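Ribosomal silencing factor RsfS (Chromobacterium violaceum, PDB 2ID1) probably silences ribosomes by binding ribosomal protein uL14 on the large subunit and blocking its association with the small subunit, thereby repressing translation. Local coordinates at residues A[45-59]-A[69-82]. Sequence-based numbering, arbitrary orientation.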
loop_
_atom_site.group_PDB
_atom_site.type_symbol
_atom_site.label_atom_id
_atom_site.label_comp_id
_atom_site.label_asym_id
_atom_site.label_seq_id
_atom_site.Cartn_x
_atom_site.Cartn_y
_atom_site.Cartn_z
ATOM N N ASN A 45 -13.875 -1.004 1.021
ATOM C CA ASN A 45 -13.278 -2.324 0.866
ATOM C C ASN A 45 -13.206 -2.704 -0.588
ATOM O O ASN A 45 -12.237 -3.311 -1.032
ATOM C CB ASN A 45 -14.108 -3.359 1.578
ATOM C CG ASN A 45 -14.586 -2.872 2.890
ATOM O OD1 ASN A 45 -15.358 -1.906 2.959
ATOM N ND2 ASN A 45 -14.129 -3.513 3.961
ATOM N N ARG A 46 -14.256 -2.362 -1.321
ATOM C CA ARG A 46 -14.299 -2.663 -2.733
ATOM C C ARG A 46 -13.111 -2.019 -3.411
ATOM O O ARG A 46 -12.360 -2.685 -4.122
ATOM C CB ARG A 46 -15.605 -2.154 -3.342
ATOM C CG ARG A 46 -16.801 -2.824 -2.706
ATOM C CD ARG A 46 -18.123 -2.414 -3.306
ATOM N NE ARG A 46 -18.576 -1.057 -2.972
ATOM C CZ ARG A 46 -18.656 -0.544 -1.746
ATOM N NH1 ARG A 46 -19.106 0.694 -1.579
ATOM N NH2 ARG A 46 -18.265 -1.243 -0.691
ATOM N N GLN A 47 -12.918 -0.728 -3.179
ATOM C CA GLN A 47 -11.806 -0.038 -3.814
ATOM C C GLN A 47 -10.471 -0.525 -3.277
ATOM O O GLN A 47 -9.504 -0.657 -4.013
ATOM C CB GLN A 47 -11.893 1.471 -3.594
ATOM C CG GLN A 47 -11.193 2.260 -4.698
ATOM C CD GLN A 47 -10.680 3.607 -4.243
ATOM O OE1 GLN A 47 -11.302 4.277 -3.417
ATOM N NE2 GLN A 47 -9.548 4.022 -4.796
ATOM N N VAL A 48 -10.415 -0.776 -1.983
ATOM C CA VAL A 48 -9.193 -1.237 -1.394
ATOM C C VAL A 48 -8.750 -2.549 -2.000
ATOM O O VAL A 48 -7.589 -2.713 -2.353
ATOM C CB VAL A 48 -9.366 -1.434 0.086
ATOM C CG1 VAL A 48 -8.085 -1.990 0.686
ATOM C CG2 VAL A 48 -9.723 -0.106 0.717
ATOM N N LYS A 49 -9.683 -3.488 -2.100
ATOM C CA LYS A 49 -9.400 -4.792 -2.659
ATOM C C LYS A 49 -9.073 -4.699 -4.140
ATOM O O LYS A 49 -8.289 -5.496 -4.653
ATOM C CB LYS A 49 -10.589 -5.716 -2.424
ATOM C CG LYS A 49 -10.712 -6.170 -0.972
ATOM C CD LYS A 49 -12.140 -6.599 -0.592
ATOM C CE LYS A 49 -12.552 -7.915 -1.235
ATOM N NZ LYS A 49 -13.973 -8.183 -0.886
ATOM N N ALA A 50 -9.664 -3.724 -4.825
ATOM C CA ALA A 50 -9.408 -3.524 -6.251
ATOM C C ALA A 50 -8.000 -2.962 -6.435
ATOM O O ALA A 50 -7.279 -3.350 -7.346
ATOM C CB ALA A 50 -10.438 -2.565 -6.843
ATOM N N LEU A 51 -7.623 -2.036 -5.563
ATOM C CA LEU A 51 -6.297 -1.442 -5.613
ATOM C C LEU A 51 -5.290 -2.565 -5.334
ATOM O O LEU A 51 -4.278 -2.687 -6.026
ATOM C CB LEU A 51 -6.169 -0.323 -4.565
ATOM C CG LEU A 51 -6.982 0.970 -4.768
ATOM C CD1 LEU A 51 -7.093 1.719 -3.456
ATOM C CD2 LEU A 51 -6.335 1.841 -5.841
ATOM N N ALA A 52 -5.583 -3.393 -4.329
ATOM C CA ALA A 52 -4.719 -4.510 -3.979
ATOM C C ALA A 52 -4.624 -5.464 -5.167
ATOM O O ALA A 52 -3.541 -5.924 -5.506
ATOM C CB ALA A 52 -5.263 -5.237 -2.779
ATOM N N ASN A 53 -5.749 -5.761 -5.808
ATOM C CA ASN A 53 -5.715 -6.667 -6.941
ATOM C C ASN A 53 -4.948 -6.074 -8.093
ATOM O O ASN A 53 -4.115 -6.741 -8.703
ATOM C CB ASN A 53 -7.122 -7.028 -7.419
ATOM C CG ASN A 53 -7.794 -8.099 -6.548
ATOM O OD1 ASN A 53 -7.136 -9.026 -6.051
ATOM N ND2 ASN A 53 -9.112 -7.984 -6.383
ATOM N N SER A 54 -5.225 -4.816 -8.405
ATOM C CA SER A 54 -4.531 -4.150 -9.506
ATOM C C SER A 54 -3.011 -4.223 -9.316
ATOM O O SER A 54 -2.273 -4.482 -10.262
ATOM C CB SER A 54 -4.979 -2.693 -9.606
ATOM O OG SER A 54 -4.447 -2.093 -10.767
ATOM N N VAL A 55 -2.543 -3.997 -8.095
ATOM C CA VAL A 55 -1.118 -4.065 -7.851
ATOM C C VAL A 55 -0.560 -5.448 -8.137
ATOM O O VAL A 55 0.535 -5.576 -8.677
ATOM C CB VAL A 55 -0.766 -3.713 -6.409
ATOM C CG1 VAL A 55 0.693 -4.059 -6.126
ATOM C CG2 VAL A 55 -1.014 -2.243 -6.170
ATOM N N GLN A 56 -1.288 -6.495 -7.775
ATOM C CA GLN A 56 -0.772 -7.830 -8.027
ATOM C C GLN A 56 -0.817 -8.170 -9.505
ATOM O O GLN A 56 0.171 -8.632 -10.067
ATOM C CB GLN A 56 -1.554 -8.877 -7.240
ATOM C CG GLN A 56 -1.312 -8.873 -5.754
ATOM C CD GLN A 56 -2.165 -9.910 -5.049
ATOM O OE1 GLN A 56 -2.051 -11.112 -5.312
ATOM N NE2 GLN A 56 -3.036 -9.451 -4.157
ATOM N N VAL A 57 -1.951 -7.928 -10.148
ATOM C CA VAL A 57 -2.063 -8.254 -11.564
ATOM C C VAL A 57 -1.068 -7.509 -12.446
ATOM O O VAL A 57 -0.633 -8.031 -13.473
ATOM C CB VAL A 57 -3.470 -7.981 -12.087
ATOM C CG1 VAL A 57 -3.566 -8.403 -13.542
ATOM C CG2 VAL A 57 -4.472 -8.738 -11.251
ATOM N N LYS A 58 -0.716 -6.296 -12.033
ATOM C CA LYS A 58 0.223 -5.460 -12.773
ATOM C C LYS A 58 1.663 -5.945 -12.621
ATOM O O LYS A 58 2.407 -6.019 -13.601
ATOM C CB LYS A 58 0.115 -4.008 -12.293
ATOM C CG LYS A 58 -0.458 -3.043 -13.318
ATOM C CD LYS A 58 0.546 -2.732 -14.410
ATOM C CE LYS A 58 -0.125 -2.031 -15.580
ATOM N NZ LYS A 58 -0.796 -0.770 -15.163
ATOM N N LEU A 59 2.053 -6.270 -11.391
ATOM C CA LEU A 59 3.400 -6.756 -11.131
ATOM C C LEU A 59 3.600 -8.162 -11.689
ATOM O O LEU A 59 4.728 -8.573 -11.941
ATOM C CB LEU A 59 3.691 -6.767 -9.631
ATOM C CG LEU A 59 3.681 -5.419 -8.928
ATOM C CD1 LEU A 59 3.914 -5.628 -7.453
ATOM C CD2 LEU A 59 4.743 -4.524 -9.516
ATOM N N SER A 69 0.038 -11.946 -0.413
ATOM C CA SER A 69 -0.797 -10.879 0.100
ATOM C C SER A 69 -1.344 -11.271 1.462
ATOM O O SER A 69 -1.205 -12.416 1.892
ATOM C CB SER A 69 -1.967 -10.594 -0.847
ATOM O OG SER A 69 -3.198 -11.024 -0.283
ATOM N N GLU A 70 -1.982 -10.316 2.130
ATOM C CA GLU A 70 -2.551 -10.555 3.448
ATOM C C GLU A 70 -3.622 -9.519 3.710
ATOM O O GLU A 70 -3.467 -8.351 3.366
ATOM C CB GLU A 70 -1.461 -10.449 4.512
ATOM C CG GLU A 70 -1.886 -10.909 5.900
ATOM C CD GLU A 70 -0.817 -10.629 6.956
ATOM O OE1 GLU A 70 0.379 -10.891 6.677
ATOM O OE2 GLU A 70 -1.173 -10.156 8.060
ATOM N N GLY A 71 -4.713 -9.952 4.318
ATOM C CA GLY A 71 -5.795 -9.031 4.611
ATOM C C GLY A 71 -6.613 -8.662 3.390
ATOM O O GLY A 71 -7.394 -7.709 3.434
ATOM N N HIS A 72 -6.445 -9.415 2.306
ATOM C CA HIS A 72 -7.182 -9.135 1.089
ATOM C C HIS A 72 -8.673 -9.431 1.257
ATOM O O HIS A 72 -9.500 -9.043 0.428
ATOM C CB HIS A 72 -6.643 -9.966 -0.074
ATOM C CG HIS A 72 -7.103 -9.476 -1.410
ATOM N ND1 HIS A 72 -6.398 -8.546 -2.142
ATOM C CD2 HIS A 72 -8.252 -9.702 -2.096
ATOM C CE1 HIS A 72 -7.093 -8.215 -3.218
ATOM N NE2 HIS A 72 -8.222 -8.902 -3.213
ATOM N N GLU A 73 -9.015 -10.108 2.343
ATOM C CA GLU A 73 -10.388 -10.497 2.621
ATOM C C GLU A 73 -11.283 -9.363 3.099
ATOM O O GLU A 73 -12.180 -8.933 2.378
ATOM C CB GLU A 73 -10.366 -11.627 3.645
ATOM C CG GLU A 73 -9.329 -11.394 4.770
ATOM C CD GLU A 73 -8.050 -12.242 4.650
ATOM O OE1 GLU A 73 -7.751 -12.786 3.557
ATOM O OE2 GLU A 73 -7.335 -12.347 5.671
ATOM N N SER A 74 -11.044 -8.882 4.315
ATOM C CA SER A 74 -11.842 -7.800 4.898
ATOM C C SER A 74 -11.746 -6.498 4.100
ATOM O O SER A 74 -12.686 -5.699 4.089
ATOM C CB SER A 74 -11.375 -7.522 6.316
ATOM O OG SER A 74 -10.141 -6.811 6.277
ATOM N N GLY A 75 -10.599 -6.278 3.463
ATOM C CA GLY A 75 -10.410 -5.076 2.667
ATOM C C GLY A 75 -10.248 -3.818 3.500
ATOM O O GLY A 75 -10.679 -2.731 3.115
ATOM N N GLU A 76 -9.608 -3.962 4.649
ATOM C CA GLU A 76 -9.416 -2.825 5.524
ATOM C C GLU A 76 -7.962 -2.389 5.489
ATOM O O GLU A 76 -7.650 -1.195 5.455
ATOM C CB GLU A 76 -9.849 -3.209 6.933
ATOM C CG GLU A 76 -11.183 -3.943 6.937
ATOM C CD GLU A 76 -11.692 -4.202 8.325
ATOM O OE1 GLU A 76 -10.940 -4.811 9.117
ATOM O OE2 GLU A 76 -12.841 -3.805 8.627
ATOM N N TRP A 77 -7.081 -3.375 5.466
ATOM C CA TRP A 77 -5.652 -3.138 5.427
ATOM C C TRP A 77 -5.040 -4.316 4.703
ATOM O O TRP A 77 -4.788 -5.358 5.306
ATOM C CB TRP A 77 -5.092 -3.038 6.849
ATOM C CG TRP A 77 -3.612 -2.958 6.924
ATOM C CD1 TRP A 77 -2.724 -3.016 5.885
ATOM C CD2 TRP A 77 -2.827 -2.844 8.110
ATOM N NE1 TRP A 77 -1.431 -2.949 6.350
ATOM C CE2 TRP A 77 -1.459 -2.839 7.714
ATOM C CE3 TRP A 77 -3.138 -2.742 9.475
ATOM C CZ2 TRP A 77 -0.406 -2.741 8.624
ATOM C CZ3 TRP A 77 -2.089 -2.645 10.392
ATOM C CH2 TRP A 77 -0.735 -2.643 9.957
ATOM N N VAL A 78 -4.826 -4.142 3.403
ATOM C CA VAL A 78 -4.238 -5.177 2.559
ATOM C C VAL A 78 -2.762 -4.868 2.331
ATOM O O VAL A 78 -2.398 -3.735 2.013
ATOM C CB VAL A 78 -4.944 -5.248 1.183
ATOM C CG1 VAL A 78 -4.323 -6.357 0.323
ATOM C CG2 VAL A 78 -6.437 -5.486 1.375
ATOM N N LEU A 79 -1.925 -5.888 2.489
ATOM C CA LEU A 79 -0.478 -5.756 2.317
ATOM C C LEU A 79 0.037 -6.650 1.209
ATOM O O LEU A 79 0.070 -7.861 1.360
ATOM C CB LEU A 79 0.241 -6.149 3.601
ATOM C CG LEU A 79 1.731 -6.425 3.425
ATOM C CD1 LEU A 79 2.508 -5.174 3.701
ATOM C CD2 LEU A 79 2.175 -7.523 4.390
ATOM N N VAL A 80 0.450 -6.053 0.100
ATOM C CA VAL A 80 0.981 -6.828 -1.011
ATOM C C VAL A 80 2.500 -6.855 -0.942
ATOM O O VAL A 80 3.152 -5.890 -1.311
ATOM C CB VAL A 80 0.571 -6.227 -2.347
ATOM C CG1 VAL A 80 1.354 -6.901 -3.463
ATOM C CG2 VAL A 80 -0.923 -6.406 -2.566
ATOM N N ASP A 81 3.053 -7.969 -0.476
ATOM C CA ASP A 81 4.495 -8.130 -0.334
ATOM C C ASP A 81 5.194 -8.480 -1.648
ATOM O O ASP A 81 5.024 -9.584 -2.176
ATOM C CB ASP A 81 4.773 -9.224 0.692
ATOM C CG ASP A 81 6.242 -9.397 0.973
ATOM O OD1 ASP A 81 6.606 -10.390 1.654
ATOM O OD2 ASP A 81 7.033 -8.540 0.521
ATOM N N ALA A 82 5.999 -7.554 -2.165
ATOM C CA ALA A 82 6.709 -7.799 -3.422
ATOM C C ALA A 82 8.230 -7.855 -3.282
ATOM O O ALA A 82 8.954 -7.285 -4.106
ATOM C CB ALA A 82 6.323 -6.745 -4.457
#
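N45 donates a hydrogen bond from its side-chain ND2 to the backbone O of S74, at 2.6 Å. The bond is close to straight, 163° at the hydrogen. The acceptor lies almost in the N45 amide plane. N45 is in the first turn of helix 45-61, so the bond ties the loop before strand 77-82 to that end of the helix. G75 follows with positive phi and passes close to the helix, its CA 3.8 Å from CG of K49. The K49 chain bends at chi3 and runs along the carbonyls of H72 and E73.

H72 extends from the loop to the flank of the helix. Its CG is anti to the backbone N (chi1 -165°), which stands the imidazole beside A52 and N53. CB of A52 meets the ring obliquely at its CE1 and ND1 atoms, 3.5 Å from CE1 of H72. The N53 amide crosses at CE1 and NE2, its plane turned 41° from the ring. The Q56 amide stands perpendicular to the ring, and its NE2 touches CB of S69.

Farther along, the helix packs on the strand, their segment axes parallel and 8.9 Å apart. V48 and A52 pack on V78, with CB of A52 3.4 Å from CG1 of V78. V55 and the CG of Q56 meet V80, and L59 meets A82. V78 and V80 pair through their backbones with strand 85-90, and helix 3-16 adjoins V55 and L59.

The contact is therefore two-sided in chemistry: aliphatic side chains join helix to edge strand within the alpha-beta core, while one side-chain-to-backbone hydrogen bond fixes the loop at the start of the helix, and H72 packs against K49, N53 and Q56 along the helix flank.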